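PDB 5J7O: major capsid protein from Faustovirus, which forms the double jelly-roll building block of the capsid of this large double-stranded DNA virus, probably as trimers. Local coordinates for residues Ser438-Pro443 / Ala613-Phe618. Sequence-based numbering, arbitrary orientation.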
loop_
_atom_site.group_PDB
_atom_site.type_symbol
_atom_site.label_atom_id
_atom_site.label_comp_id
_atom_site.label_asym_id
_atom_site.label_seq_id
_atom_site.Cartn_x
_atom_site.Cartn_y
_atom_site.Cartn_z
ATOM N N SER B 438 -21.469 23.559 -21.895
ATOM C CA SER B 438 -21.377 24.042 -23.269
ATOM C C SER B 438 -20.237 23.395 -24.045
ATOM O O SER B 438 -20.266 23.403 -25.280
ATOM C CB SER B 438 -21.209 25.562 -23.281
ATOM O OG SER B 438 -22.303 26.204 -22.651
ATOM N N GLN B 439 -19.241 22.838 -23.356
ATOM C CA GLN B 439 -18.103 22.242 -24.046
ATOM C C GLN B 439 -18.474 20.962 -24.784
ATOM O O GLN B 439 -17.735 20.543 -25.679
ATOM C CB GLN B 439 -16.974 21.960 -23.049
ATOM C CG GLN B 439 -17.182 20.729 -22.167
ATOM C CD GLN B 439 -18.238 20.924 -21.092
ATOM O OE1 GLN B 439 -18.942 21.934 -21.065
ATOM N NE2 GLN B 439 -18.348 19.954 -20.191
ATOM N N LEU B 440 -19.603 20.346 -24.446
ATOM C CA LEU B 440 -19.951 19.038 -24.986
ATOM C C LEU B 440 -20.605 19.185 -26.356
ATOM O O LEU B 440 -21.665 19.807 -26.482
ATOM C CB LEU B 440 -20.874 18.303 -24.018
ATOM C CG LEU B 440 -20.270 18.130 -22.623
ATOM C CD1 LEU B 440 -21.136 17.237 -21.749
ATOM C CD2 LEU B 440 -18.865 17.575 -22.741
ATOM N N LYS B 441 -19.970 18.608 -27.379
ATOM C CA LYS B 441 -20.497 18.610 -28.735
ATOM C C LYS B 441 -20.650 17.225 -29.344
ATOM O O LYS B 441 -21.380 17.086 -30.332
ATOM C CB LYS B 441 -19.597 19.439 -29.669
ATOM C CG LYS B 441 -19.843 20.939 -29.640
ATOM C CD LYS B 441 -19.138 21.607 -28.474
ATOM C CE LYS B 441 -19.222 23.120 -28.581
ATOM N NZ LYS B 441 -18.450 23.796 -27.504
ATOM N N TRP B 442 -20.000 16.211 -28.794
ATOM C CA TRP B 442 -19.877 14.891 -29.394
ATOM C C TRP B 442 -20.310 13.838 -28.391
ATOM O O TRP B 442 -20.548 14.146 -27.219
ATOM C CB TRP B 442 -18.420 14.672 -29.842
ATOM C CG TRP B 442 -17.977 15.690 -30.846
ATOM C CD1 TRP B 442 -18.745 16.275 -31.811
ATOM C CD2 TRP B 442 -16.672 16.265 -30.969
ATOM N NE1 TRP B 442 -17.997 17.169 -32.534
ATOM C CE2 TRP B 442 -16.720 17.184 -32.038
ATOM C CE3 TRP B 442 -15.465 16.091 -30.285
ATOM C CZ2 TRP B 442 -15.610 17.924 -32.437
ATOM C CZ3 TRP B 442 -14.364 16.827 -30.683
ATOM C CH2 TRP B 442 -14.443 17.733 -31.748
ATOM N N PRO B 443 -20.458 12.580 -28.822
ATOM C CA PRO B 443 -20.841 11.526 -27.871
ATOM C C PRO B 443 -19.860 11.445 -26.712
ATOM O O PRO B 443 -18.644 11.476 -26.903
ATOM C CB PRO B 443 -20.814 10.254 -28.721
ATOM C CG PRO B 443 -21.085 10.724 -30.087
ATOM C CD PRO B 443 -20.414 12.059 -30.201
ATOM N N ALA B 613 -14.986 15.922 -19.869
ATOM C CA ALA B 613 -15.582 14.761 -20.508
ATOM C C ALA B 613 -14.629 14.157 -21.530
ATOM O O ALA B 613 -13.830 14.858 -22.157
ATOM C CB ALA B 613 -16.898 15.128 -21.190
ATOM N N LYS B 614 -14.724 12.840 -21.687
ATOM C CA LYS B 614 -14.007 12.110 -22.724
ATOM C C LYS B 614 -14.996 11.793 -23.837
ATOM O O LYS B 614 -15.897 10.965 -23.659
ATOM C CB LYS B 614 -13.372 10.840 -22.164
ATOM C CG LYS B 614 -12.236 11.099 -21.190
ATOM C CD LYS B 614 -11.086 11.816 -21.872
ATOM C CE LYS B 614 -10.476 10.959 -22.966
ATOM N NZ LYS B 614 -9.974 9.662 -22.435
ATOM N N CYS B 615 -14.835 12.454 -24.977
ATOM C CA CYS B 615 -15.760 12.324 -26.090
ATOM C C CYS B 615 -15.183 11.422 -27.174
ATOM O O CYS B 615 -13.987 11.124 -27.202
ATOM C CB CYS B 615 -16.098 13.698 -26.675
ATOM S SG CYS B 615 -16.861 14.837 -25.498
ATOM N N ILE B 616 -16.062 10.983 -28.071
ATOM C CA ILE B 616 -15.700 10.139 -29.203
ATOM C C ILE B 616 -15.731 10.987 -30.463
ATOM O O ILE B 616 -16.717 11.687 -30.724
ATOM C CB ILE B 616 -16.646 8.932 -29.337
ATOM C CG1 ILE B 616 -16.410 7.932 -28.205
ATOM C CG2 ILE B 616 -16.466 8.260 -30.691
ATOM C CD1 ILE B 616 -17.285 6.699 -28.293
ATOM N N ASN B 617 -14.653 10.931 -31.239
ATOM C CA ASN B 617 -14.625 11.531 -32.564
ATOM C C ASN B 617 -13.947 10.543 -33.506
ATOM O O ASN B 617 -13.723 9.378 -33.162
ATOM C CB ASN B 617 -13.934 12.900 -32.538
ATOM C CG ASN B 617 -14.364 13.790 -33.691
ATOM O OD1 ASN B 617 -14.631 13.311 -34.794
ATOM N ND2 ASN B 617 -14.441 15.089 -33.440
ATOM N N PHE B 618 -13.617 11.010 -34.708
ATOM C CA PHE B 618 -13.110 10.145 -35.760
ATOM C C PHE B 618 -11.978 10.857 -36.486
ATOM O O PHE B 618 -11.801 12.071 -36.363
ATOM C CB PHE B 618 -14.228 9.753 -36.736
ATOM C CG PHE B 618 -15.529 9.421 -36.056
ATOM C CD1 PHE B 618 -15.811 8.125 -35.664
ATOM C CD2 PHE B 618 -16.464 10.411 -35.795
ATOM C CE1 PHE B 618 -16.999 7.817 -35.030
ATOM C CE2 PHE B 618 -17.653 10.110 -35.157
ATOM C CZ PHE B 618 -17.922 8.810 -34.777
#
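I616 N donates a hydrogen bond to P443 O, 2.9 Å away, where the loop 438-443 runs into strand 444-453 beside strand 607-620. The same P443 oxygen takes a CA-H...O contact from C615 CA at 3.1 Å. W442 and N617 meet next, an amide nitrogen against an aromatic face. The amide nitrogen ND2 of N617 sits over one face of the indole, offset toward its six-membered ring, and is 3.1 Å from W442 CH2. Amide and ring planes are 70° apart, so the two do not stack flat; ND2 is the part of the amide that reaches the ring. N617 CG is anti to its own backbone N (chi1 -156°), which carries the amide out to the ring. On the opposite face K441 CB lies near the rim of the ring. Strand 607-620 lies between 415-428 and 444-453 in an antiparallel sheet of the double jelly-roll, and the loop brings the chain from strand 432-436 of another sheet into this one. At the root of the indole, W442 CB packs on C615 CB at 4.0 Å. Farther back along the loop, L440 reaches the strand with one branch: CD2 lies 3.5 Å from A613 CB. V420 touches W442 from strand 415-428. A15 and I19 of a second subunit pack on P443 and I616, respectively, at the interface between capsid protein copies.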